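Local coordinates for B-cell lymphoma 3-encoded protein (Homo sapiens, PDB 1K1A), which regulates transcription of NF-kappa-B target genes, holding the p50 subunit in the cytoplasm and acting as a coactivator in the nucleus, and is represented by its ankyrin repeat domain, at residues T11-A16 with H26-L31; D40-L45 with P72-R77; G183-H188 with S209-C214; S189-G194 with L220-S225. One frame throughout, in Å; residues are numbered along the deposited sequence.

Contact 1. Residues T11-A16 with H26-L31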
# COMPACT_ATOMS: atom_id res chain seq x y z
N THR A 11 12.04 -27.50 2.88
CA THR A 11 11.84 -26.38 1.97
C THR A 11 13.18 -25.80 1.54
O THR A 11 13.61 -24.76 2.03
CB THR A 11 11.03 -25.28 2.67
OG1 THR A 11 11.44 -25.17 4.02
CG2 THR A 11 9.53 -25.56 2.66
N PRO A 12 13.84 -26.50 0.63
CA PRO A 12 15.18 -26.11 0.17
C PRO A 12 15.19 -24.77 -0.55
O PRO A 12 16.14 -23.99 -0.38
CB PRO A 12 15.55 -27.24 -0.80
CG PRO A 12 14.22 -27.76 -1.25
CD PRO A 12 13.37 -27.73 -0.03
N LEU A 13 14.15 -24.48 -1.33
CA LEU A 13 14.09 -23.22 -2.05
C LEU A 13 13.86 -22.08 -1.08
O LEU A 13 14.44 -21.00 -1.22
CB LEU A 13 13.00 -23.26 -3.12
CG LEU A 13 12.96 -22.10 -4.12
CD1 LEU A 13 14.33 -21.82 -4.72
CD2 LEU A 13 11.94 -22.40 -5.23
N HIS A 14 13.01 -22.31 -0.08
CA HIS A 14 12.77 -21.29 0.94
C HIS A 14 14.09 -20.94 1.62
O HIS A 14 14.41 -19.77 1.80
CB HIS A 14 11.76 -21.78 1.97
CG HIS A 14 10.38 -21.97 1.42
ND1 HIS A 14 9.34 -21.11 1.69
CD2 HIS A 14 9.87 -22.93 0.62
CE1 HIS A 14 8.25 -21.52 1.07
NE2 HIS A 14 8.54 -22.63 0.42
N ILE A 15 14.85 -21.97 1.98
CA ILE A 15 16.14 -21.79 2.65
C ILE A 15 17.14 -21.02 1.79
O ILE A 15 17.79 -20.09 2.27
CB ILE A 15 16.74 -23.15 3.02
CG1 ILE A 15 15.80 -23.93 3.95
CG2 ILE A 15 18.13 -22.98 3.62
CD1 ILE A 15 15.50 -23.25 5.25
N ALA A 16 17.26 -21.41 0.52
CA ALA A 16 18.17 -20.74 -0.40
C ALA A 16 17.88 -19.25 -0.49
O ALA A 16 18.79 -18.43 -0.60
CB ALA A 16 18.10 -21.38 -1.79
N HIS A 26 18.82 -20.32 -8.39
CA HIS A 26 18.78 -20.61 -9.81
C HIS A 26 18.81 -22.12 -10.05
O HIS A 26 17.99 -22.66 -10.80
CB HIS A 26 19.97 -19.94 -10.51
CG HIS A 26 19.78 -19.74 -11.98
ND1 HIS A 26 19.26 -18.58 -12.50
CD2 HIS A 26 20.06 -20.54 -13.03
CE1 HIS A 26 19.22 -18.67 -13.82
NE2 HIS A 26 19.70 -19.85 -14.17
N ARG A 27 19.75 -22.80 -9.41
CA ARG A 27 19.86 -24.25 -9.57
C ARG A 27 18.56 -24.96 -9.20
O ARG A 27 18.06 -25.81 -9.95
CB ARG A 27 21.02 -24.78 -8.71
CG ARG A 27 20.94 -26.27 -8.38
CD ARG A 27 22.21 -26.82 -7.73
NE ARG A 27 22.19 -26.87 -6.26
CZ ARG A 27 21.56 -26.01 -5.45
NH1 ARG A 27 21.63 -26.16 -4.14
NH2 ARG A 27 20.85 -25.01 -5.95
N LEU A 28 17.99 -24.58 -8.06
CA LEU A 28 16.74 -25.16 -7.57
C LEU A 28 15.54 -24.83 -8.47
O LEU A 28 14.63 -25.66 -8.63
CB LEU A 28 16.47 -24.69 -6.15
CG LEU A 28 17.32 -25.35 -5.07
CD1 LEU A 28 17.13 -24.64 -3.74
CD2 LEU A 28 16.96 -26.81 -4.95
N VAL A 29 15.51 -23.62 -9.01
CA VAL A 29 14.43 -23.25 -9.92
C VAL A 29 14.46 -24.14 -11.18
O VAL A 29 13.42 -24.63 -11.62
CB VAL A 29 14.49 -21.76 -10.29
CG1 VAL A 29 13.66 -21.47 -11.55
CG2 VAL A 29 14.00 -20.91 -9.10
N ASN A 30 15.66 -24.36 -11.71
CA ASN A 30 15.84 -25.27 -12.85
C ASN A 30 15.38 -26.69 -12.51
O ASN A 30 14.70 -27.33 -13.30
CB ASN A 30 17.30 -25.27 -13.32
CG ASN A 30 17.71 -23.96 -13.96
OD1 ASN A 30 16.87 -23.24 -14.52
ND2 ASN A 30 18.99 -23.63 -13.89
N LEU A 31 15.75 -27.16 -11.32
CA LEU A 31 15.36 -28.49 -10.86
C LEU A 31 13.84 -28.63 -10.72
O LEU A 31 13.27 -29.65 -11.10
CB LEU A 31 16.03 -28.80 -9.52
CG LEU A 31 17.09 -29.89 -9.48
CD1 LEU A 31 18.40 -29.36 -8.92
CD2 LEU A 31 16.59 -31.07 -8.63
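Leu-28 reaches from helix 22-34 into the surface of helix 12-18, and its atoms can be followed outward one by one. At the root, CB rests against Leu-13, whose CD1 lies 3.9 Å from Leu-28 CB. Beyond CG, with chi1 at -75° setting it anti to the carbonyl carbon, the branch CD1 runs across the neighbouring backbone: Leu-28 CD1 is 3.6 Å from Pro-12 O and 3.8 Å from Leu-13 CA. The same methyl meets Ala-16 one turn further on, Leu-28 CD1 to Ala-16 CB being 3.9 Å. Leu-13 runs the other way, its side chain lying alongside Leu-28 with the tips pointing in opposing senses, and Leu-13 CD1 continues to Val-29 CG2 at 4.5 Å. The short helical segments run antiparallel, 157° apart and 9.9 Å between axes, as expected of the helix pair of an ankyrin repeat, here the first. Towards the second repeat, Leu-13 packs on Pro-49 and Val-29 on Leu-64 and Leu-65. Pro-12 O keeps its helical bond from Ala-16 N, and the leucine methyl lies against it in van der Waals contact. Since the side chains that meet are all apolar, the pair is joined by shape and exclusion of water, without directional bonds.

Contact 2. Residues D40-L45 with P72-R77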
# COMPACT_ATOMS: atom_id res chain seq x y z
N ASP A 40 5.50 -21.78 -6.41
CA ASP A 40 4.70 -21.18 -5.35
C ASP A 40 4.29 -22.23 -4.33
O ASP A 40 3.11 -22.54 -4.17
CB ASP A 40 3.47 -20.49 -5.93
CG ASP A 40 3.82 -19.20 -6.66
OD1 ASP A 40 4.75 -18.49 -6.21
OD2 ASP A 40 3.21 -18.81 -7.68
N ILE A 41 5.29 -22.79 -3.65
CA ILE A 41 5.07 -23.78 -2.62
C ILE A 41 5.13 -23.12 -1.25
O ILE A 41 6.02 -22.34 -0.96
CB ILE A 41 6.12 -24.90 -2.70
CG1 ILE A 41 7.53 -24.33 -2.90
CG2 ILE A 41 5.78 -25.85 -3.85
CD1 ILE A 41 8.00 -24.37 -4.33
N TYR A 42 4.15 -23.43 -0.42
CA TYR A 42 4.06 -22.83 0.90
C TYR A 42 4.83 -23.59 1.98
O TYR A 42 4.89 -24.82 1.95
CB TYR A 42 2.59 -22.78 1.32
CG TYR A 42 1.75 -21.75 0.59
CD1 TYR A 42 1.94 -20.40 0.81
CD2 TYR A 42 0.74 -22.14 -0.29
CE1 TYR A 42 1.16 -19.44 0.17
CE2 TYR A 42 -0.06 -21.20 -0.93
CZ TYR A 42 0.16 -19.84 -0.69
OH TYR A 42 -0.61 -18.89 -1.32
N ASN A 43 5.44 -22.86 2.91
CA ASN A 43 5.97 -23.47 4.13
C ASN A 43 4.84 -23.43 5.16
O ASN A 43 3.70 -23.10 4.82
CB ASN A 43 7.24 -22.74 4.63
CG ASN A 43 6.98 -21.28 5.00
OD1 ASN A 43 5.84 -20.87 5.10
ND2 ASN A 43 8.05 -20.51 5.20
N ASN A 44 5.12 -23.75 6.43
CA ASN A 44 4.03 -23.79 7.41
C ASN A 44 3.57 -22.43 7.89
O ASN A 44 2.61 -22.33 8.66
CB ASN A 44 4.39 -24.68 8.59
CG ASN A 44 4.20 -26.11 8.27
OD1 ASN A 44 4.95 -26.68 7.47
ND2 ASN A 44 3.19 -26.72 8.84
N LEU A 45 4.25 -21.40 7.42
CA LEU A 45 3.88 -20.02 7.73
C LEU A 45 3.09 -19.43 6.59
O LEU A 45 2.74 -18.24 6.60
CB LEU A 45 5.15 -19.20 7.97
CG LEU A 45 5.87 -19.59 9.26
CD1 LEU A 45 7.22 -18.89 9.37
CD2 LEU A 45 4.98 -19.25 10.46
N PRO A 72 2.90 -13.25 -8.53
CA PRO A 72 2.87 -12.07 -7.67
C PRO A 72 1.56 -11.98 -6.89
O PRO A 72 1.48 -11.20 -5.95
CB PRO A 72 2.96 -10.90 -8.67
CG PRO A 72 3.45 -11.51 -9.93
CD PRO A 72 2.87 -12.90 -9.96
N MET A 73 0.55 -12.76 -7.26
CA MET A 73 -0.74 -12.72 -6.56
C MET A 73 -0.94 -13.80 -5.49
O MET A 73 -1.97 -13.82 -4.82
CB MET A 73 -1.91 -12.73 -7.55
CG MET A 73 -1.94 -11.55 -8.52
SD MET A 73 -2.15 -9.96 -7.70
CE MET A 73 -3.86 -10.10 -7.13
N ALA A 74 0.02 -14.72 -5.32
CA ALA A 74 -0.10 -15.73 -4.27
C ALA A 74 -0.23 -15.02 -2.92
O ALA A 74 0.51 -14.07 -2.65
CB ALA A 74 1.10 -16.67 -4.26
N LEU A 75 -1.15 -15.48 -2.09
CA LEU A 75 -1.41 -14.82 -0.81
C LEU A 75 -0.65 -15.44 0.35
O LEU A 75 -0.54 -16.66 0.43
CB LEU A 75 -2.90 -14.86 -0.49
CG LEU A 75 -3.80 -14.28 -1.58
CD1 LEU A 75 -5.26 -14.30 -1.13
CD2 LEU A 75 -3.35 -12.86 -1.91
N ASP A 76 -0.16 -14.61 1.27
CA ASP A 76 0.44 -15.13 2.50
C ASP A 76 -0.61 -15.31 3.60
O ASP A 76 -1.82 -15.25 3.33
CB ASP A 76 1.63 -14.28 2.95
CG ASP A 76 1.22 -13.00 3.62
OD1 ASP A 76 0.01 -12.74 3.81
OD2 ASP A 76 2.08 -12.17 4.03
N ARG A 77 -0.16 -15.55 4.83
CA ARG A 77 -1.06 -15.86 5.95
C ARG A 77 -2.10 -14.77 6.22
O ARG A 77 -3.22 -15.04 6.67
CB ARG A 77 -0.24 -16.15 7.22
CG ARG A 77 -1.04 -16.56 8.42
CD ARG A 77 -0.24 -16.51 9.73
NE ARG A 77 -1.01 -17.00 10.87
CZ ARG A 77 -1.46 -18.23 10.96
NH1 ARG A 77 -1.22 -19.10 9.98
NH2 ARG A 77 -2.16 -18.62 12.03
O HOH W 1 -2.94 -17.51 -2.89
O HOH W 2 2.58 -15.47 5.97
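Asp-40 faces Ala-74 across two successive ankyrin-repeat loops, which take the place of the beta-hairpin of such repeats, here without regular strand; the touching parts run only 6° from parallel. Here the carboxylate carbon Asp-40 CG lies 4.4 Å from Ala-74 CB, while its oxygen OD2 takes a hydrogen bond from the backbone N of Ser-71. Two residues on, Tyr-42 carries the direct polar link. Its chi1 of -72° sets the ring anti to the carbonyl carbon and leads the phenol across to the next loop, where OH donates to the backbone: Tyr-42 OH to Leu-75 O is 2.8 Å. The donor is tilted 16° from that carbonyl's plane, and the oxygen lies at the ring edge. One water bridges the same phenol oxygen to Leu-75 N, so the tyrosine addresses both polar backbone atoms of one residue. Asn-43 then shapes its own segment as an Asx turn, OD1 accepting from Leu-45 N at 2.9 Å, with the donor above the amide carbonyl plane. At Leu-45 the loops are again joined through solvent: a second water donates to Leu-45 O and accepts from Arg-77 N, and Arg-77 CB sits 3.7 Å from Leu-45 O.

Contact 3. Residues G183-H188 with S209-C214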
# COMPACT_ATOMS: atom_id res chain seq x y z
N GLY A 183 -19.79 10.02 6.44
CA GLY A 183 -19.94 11.22 5.65
C GLY A 183 -18.92 12.30 5.98
O GLY A 183 -18.99 13.40 5.44
N SER A 184 -17.98 11.99 6.86
CA SER A 184 -16.92 12.94 7.19
C SER A 184 -15.79 12.92 6.15
O SER A 184 -15.47 11.86 5.59
CB SER A 184 -16.36 12.66 8.59
OG SER A 184 -17.28 13.05 9.60
N SER A 185 -15.20 14.08 5.91
CA SER A 185 -14.11 14.21 4.94
C SER A 185 -12.77 14.44 5.62
O SER A 185 -12.68 14.54 6.84
CB SER A 185 -14.41 15.38 4.00
OG SER A 185 -14.39 16.62 4.71
N ALA A 186 -11.71 14.52 4.82
CA ALA A 186 -10.38 14.82 5.33
C ALA A 186 -10.41 16.11 6.14
O ALA A 186 -9.78 16.23 7.19
CB ALA A 186 -9.39 14.95 4.18
N LEU A 187 -11.15 17.09 5.63
CA LEU A 187 -11.21 18.39 6.29
C LEU A 187 -11.91 18.36 7.66
O LEU A 187 -11.51 19.09 8.58
CB LEU A 187 -11.86 19.43 5.37
CG LEU A 187 -11.72 20.89 5.78
CD1 LEU A 187 -10.26 21.28 5.95
CD2 LEU A 187 -12.41 21.80 4.77
N HIS A 188 -12.93 17.52 7.81
CA HIS A 188 -13.56 17.36 9.13
C HIS A 188 -12.51 16.95 10.14
O HIS A 188 -12.43 17.50 11.23
CB HIS A 188 -14.65 16.29 9.13
CG HIS A 188 -15.89 16.66 8.38
ND1 HIS A 188 -16.98 17.25 8.99
CD2 HIS A 188 -16.23 16.48 7.09
CE1 HIS A 188 -17.93 17.44 8.09
NE2 HIS A 188 -17.50 16.97 6.93
N SER A 209 -15.68 23.16 2.71
CA SER A 209 -15.97 23.39 4.13
C SER A 209 -17.47 23.41 4.47
O SER A 209 -17.84 23.63 5.63
CB SER A 209 -15.32 24.69 4.61
OG SER A 209 -15.82 25.80 3.90
N SER A 210 -18.33 23.20 3.48
CA SER A 210 -19.78 23.19 3.71
C SER A 210 -20.34 21.77 3.68
O SER A 210 -21.54 21.56 3.84
CB SER A 210 -20.48 24.03 2.65
OG SER A 210 -20.52 23.35 1.40
N LEU A 211 -19.46 20.80 3.47
CA LEU A 211 -19.88 19.41 3.38
C LEU A 211 -20.36 18.89 4.73
O LEU A 211 -19.63 18.95 5.72
CB LEU A 211 -18.72 18.56 2.87
CG LEU A 211 -19.04 17.11 2.53
CD1 LEU A 211 -20.15 17.02 1.49
CD2 LEU A 211 -17.78 16.43 2.04
N LYS A 212 -21.58 18.38 4.77
CA LYS A 212 -22.17 17.88 6.02
C LYS A 212 -21.95 16.39 6.21
O LYS A 212 -21.99 15.62 5.25
CB LYS A 212 -23.67 18.17 6.06
CG LYS A 212 -24.04 19.63 5.84
CD LYS A 212 -25.56 19.81 5.87
CE LYS A 212 -26.12 19.56 7.25
NZ LYS A 212 -25.69 20.60 8.23
N ASN A 213 -21.68 15.97 7.45
CA ASN A 213 -21.61 14.54 7.76
C ASN A 213 -22.95 14.04 8.29
O ASN A 213 -23.94 14.77 8.27
CB ASN A 213 -20.44 14.19 8.70
CG ASN A 213 -20.55 14.87 10.08
OD1 ASN A 213 -21.63 15.25 10.53
ND2 ASN A 213 -19.42 14.99 10.75
N CYS A 214 -22.98 12.80 8.76
CA CYS A 214 -24.23 12.20 9.22
C CYS A 214 -24.78 12.89 10.46
O CYS A 214 -25.97 12.82 10.75
CB CYS A 214 -24.05 10.71 9.50
SG CYS A 214 -22.81 10.33 10.75
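Asn-213 has chi1 at 62°, which tucks CG between its backbone N and carbonyl carbon, and Ser-184 has chi1 at -73°, OG anti to the carbonyl carbon; together these torsions bring an amide N-H within bonding distance of the hydroxyl oxygen. Asn-213 ND2 donates to Ser-184 OG at 3.1 Å, with an N-H...acceptor angle of 151° and the oxygen tilted slightly from the amide plane. The other end of the amide is held as well, OD1 accepting from Asp-217 N. Behind it the backbones close in: Gly-183 C is 3.6 Å from Asn-213 CB, and a side chain at Gly-183 would press on Asn-213 CA. These segments link the sixth ankyrin repeat to the start of the seventh, and the backbone bonds between Cys-214 and Ser-182 continue the same loop-to-loop pairing. The ring of His-188, on the first turn of helix 186-193, passes the amide at a slant, His-188 ND1 3.8 Å from Asn-213 ND2, with the two planes nearly parallel; His-188 NE2 lies 3.1 Å from Leu-211 O, near the ring plane. Replacing Asn-213 by an alanine would probably leave Ser-184 OG and Asp-217 N without this bridging amide and open a gap beside the histidine ring. Further along, carbon atoms meet: Ser-185 CB is 4.0 Å from Leu-211 CD2, and Leu-187 CD2 lies 4.0 Å from Ser-209 CA.

Contact 4. Residues S189-G194 with L220-S225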
# COMPACT_ATOMS: atom_id res chain seq x y z
N SER A 189 -11.70 15.96 9.76
CA SER A 189 -10.67 15.43 10.65
C SER A 189 -9.61 16.45 11.03
O SER A 189 -9.29 16.63 12.22
CB SER A 189 -10.00 14.19 10.04
OG SER A 189 -10.76 13.02 10.31
N ALA A 190 -9.06 17.12 10.02
CA ALA A 190 -8.03 18.14 10.25
C ALA A 190 -8.58 19.30 11.06
O ALA A 190 -7.91 19.80 11.97
CB ALA A 190 -7.47 18.64 8.91
N SER A 191 -9.80 19.72 10.75
CA SER A 191 -10.43 20.84 11.43
C SER A 191 -10.75 20.52 12.89
O SER A 191 -10.49 21.33 13.78
CB SER A 191 -11.71 21.27 10.71
OG SER A 191 -12.40 22.26 11.45
N GLY A 192 -11.34 19.34 13.12
CA GLY A 192 -11.72 18.92 14.46
C GLY A 192 -10.54 18.70 15.39
O GLY A 192 -10.68 18.80 16.61
N ARG A 193 -9.38 18.40 14.82
CA ARG A 193 -8.19 18.13 15.63
C ARG A 193 -7.24 19.31 15.67
O ARG A 193 -6.20 19.25 16.33
CB ARG A 193 -7.46 16.90 15.09
CG ARG A 193 -8.21 15.61 15.27
CD ARG A 193 -7.59 14.44 14.52
NE ARG A 193 -6.16 14.31 14.80
CZ ARG A 193 -5.40 13.32 14.32
NH1 ARG A 193 -5.93 12.38 13.56
NH2 ARG A 193 -4.11 13.27 14.62
N GLY A 194 -7.58 20.38 14.95
CA GLY A 194 -6.75 21.57 14.92
C GLY A 194 -5.38 21.36 14.31
O GLY A 194 -4.40 21.97 14.75
N LEU A 220 -16.53 23.46 9.32
CA LEU A 220 -16.60 24.74 10.01
C LEU A 220 -17.16 24.54 11.42
O LEU A 220 -16.62 25.08 12.40
CB LEU A 220 -17.46 25.73 9.22
CG LEU A 220 -16.84 27.10 8.97
CD1 LEU A 220 -17.91 28.14 8.62
CD2 LEU A 220 -16.02 27.56 10.16
N MET A 221 -18.21 23.74 11.54
CA MET A 221 -18.87 23.52 12.82
C MET A 221 -18.06 22.72 13.84
O MET A 221 -18.33 22.79 15.03
CB MET A 221 -20.23 22.86 12.62
CG MET A 221 -21.19 23.72 11.83
SD MET A 221 -22.56 22.76 11.22
CE MET A 221 -23.21 22.12 12.76
N VAL A 222 -17.07 21.96 13.37
CA VAL A 222 -16.24 21.18 14.29
C VAL A 222 -14.88 21.84 14.53
O VAL A 222 -14.03 21.27 15.20
CB VAL A 222 -16.03 19.73 13.81
CG1 VAL A 222 -17.37 19.03 13.61
CG2 VAL A 222 -15.19 19.69 12.53
N ALA A 223 -14.68 23.03 13.97
CA ALA A 223 -13.41 23.73 14.11
C ALA A 223 -12.97 23.75 15.57
O ALA A 223 -13.74 24.16 16.45
CB ALA A 223 -13.52 25.13 13.57
N ARG A 224 -11.75 23.32 15.83
CA ARG A 224 -11.27 23.22 17.20
C ARG A 224 -10.97 24.57 17.85
O ARG A 224 -11.05 24.70 19.08
CB ARG A 224 -10.05 22.31 17.27
CG ARG A 224 -9.81 21.76 18.65
CD ARG A 224 -8.85 20.59 18.69
NE ARG A 224 -8.88 19.90 19.98
CZ ARG A 224 -7.85 19.24 20.48
NH1 ARG A 224 -6.72 19.16 19.80
NH2 ARG A 224 -7.96 18.65 21.67
N SER A 225 -10.63 25.57 17.05
CA SER A 225 -10.26 26.88 17.58
C SER A 225 -10.53 27.99 16.58
O SER A 225 -10.86 27.74 15.42
CB SER A 225 -8.79 26.90 17.96
OG SER A 225 -7.98 26.81 16.79
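Arg-224 N donates to Ser-191 O at 3.1 Å, the one hydrogen bond between these segments. The N-H...acceptor angle is 144°, and the donor is tilted 34° from the carbonyl plane. That oxygen also accepts from Gly-194 N, which comes from the opposite face of the plane, so two donors grip a single carbonyl near the helix end. Alongside, Gly-192 CA makes a CA-H...O contact of 3.4 Å with Val-222 O, and Ser-191 OG lies 3.2 Å from Ala-223 CA. The arginine side chain, with CG anti to the backbone N (chi1 -159°) and the chain extended to NE, lies along the last turn of the helix, Arg-224 CD 3.3 Å from Gly-192 O and NH1 3.5 Å from Arg-193 O, which meets the guanidinium at its edge.

What positions this shell is a turn on each side. Gly-194 has positive phi and closes helix 186-193 with a Schellman motif, while Leu-220 to Ala-223 form a type I beta turn that presents the Arg-224 N-H. Ser-191 OG is bonded to Pro-219 O, tying the helix of the sixth ankyrin repeat to the seventh just ahead of that turn. The carbonyls of a helix C-terminus are rich in partial negative charge, so the cationic arginine drawn along them is probably favoured electrostatically as well as by packing.

In the fold
Along the chain the contacts come in series from contact 1 to contact 2, whereas contacts 3 and 4 cross, their segments alternating. Contacts 1 and 2 touch near the N-terminal end, their centres about 15 Å apart, where His-14 NE2 makes a weak hydrogen bond to Ile-41 O. Contacts 3 and 4, centres about 11 Å apart, share helix 186-193 and meet through Val-222 beside His-188. The two pairs lie on opposite sides of the chain's centre, with contacts 1 and 4 about 56 Å apart between centres. Such spacing fits an elongated ankyrin stack: contact 1 lies within the first repeat, contact 2 joins the loops at the two ends of the second, and contacts 3 and 4 join the sixth to the seventh.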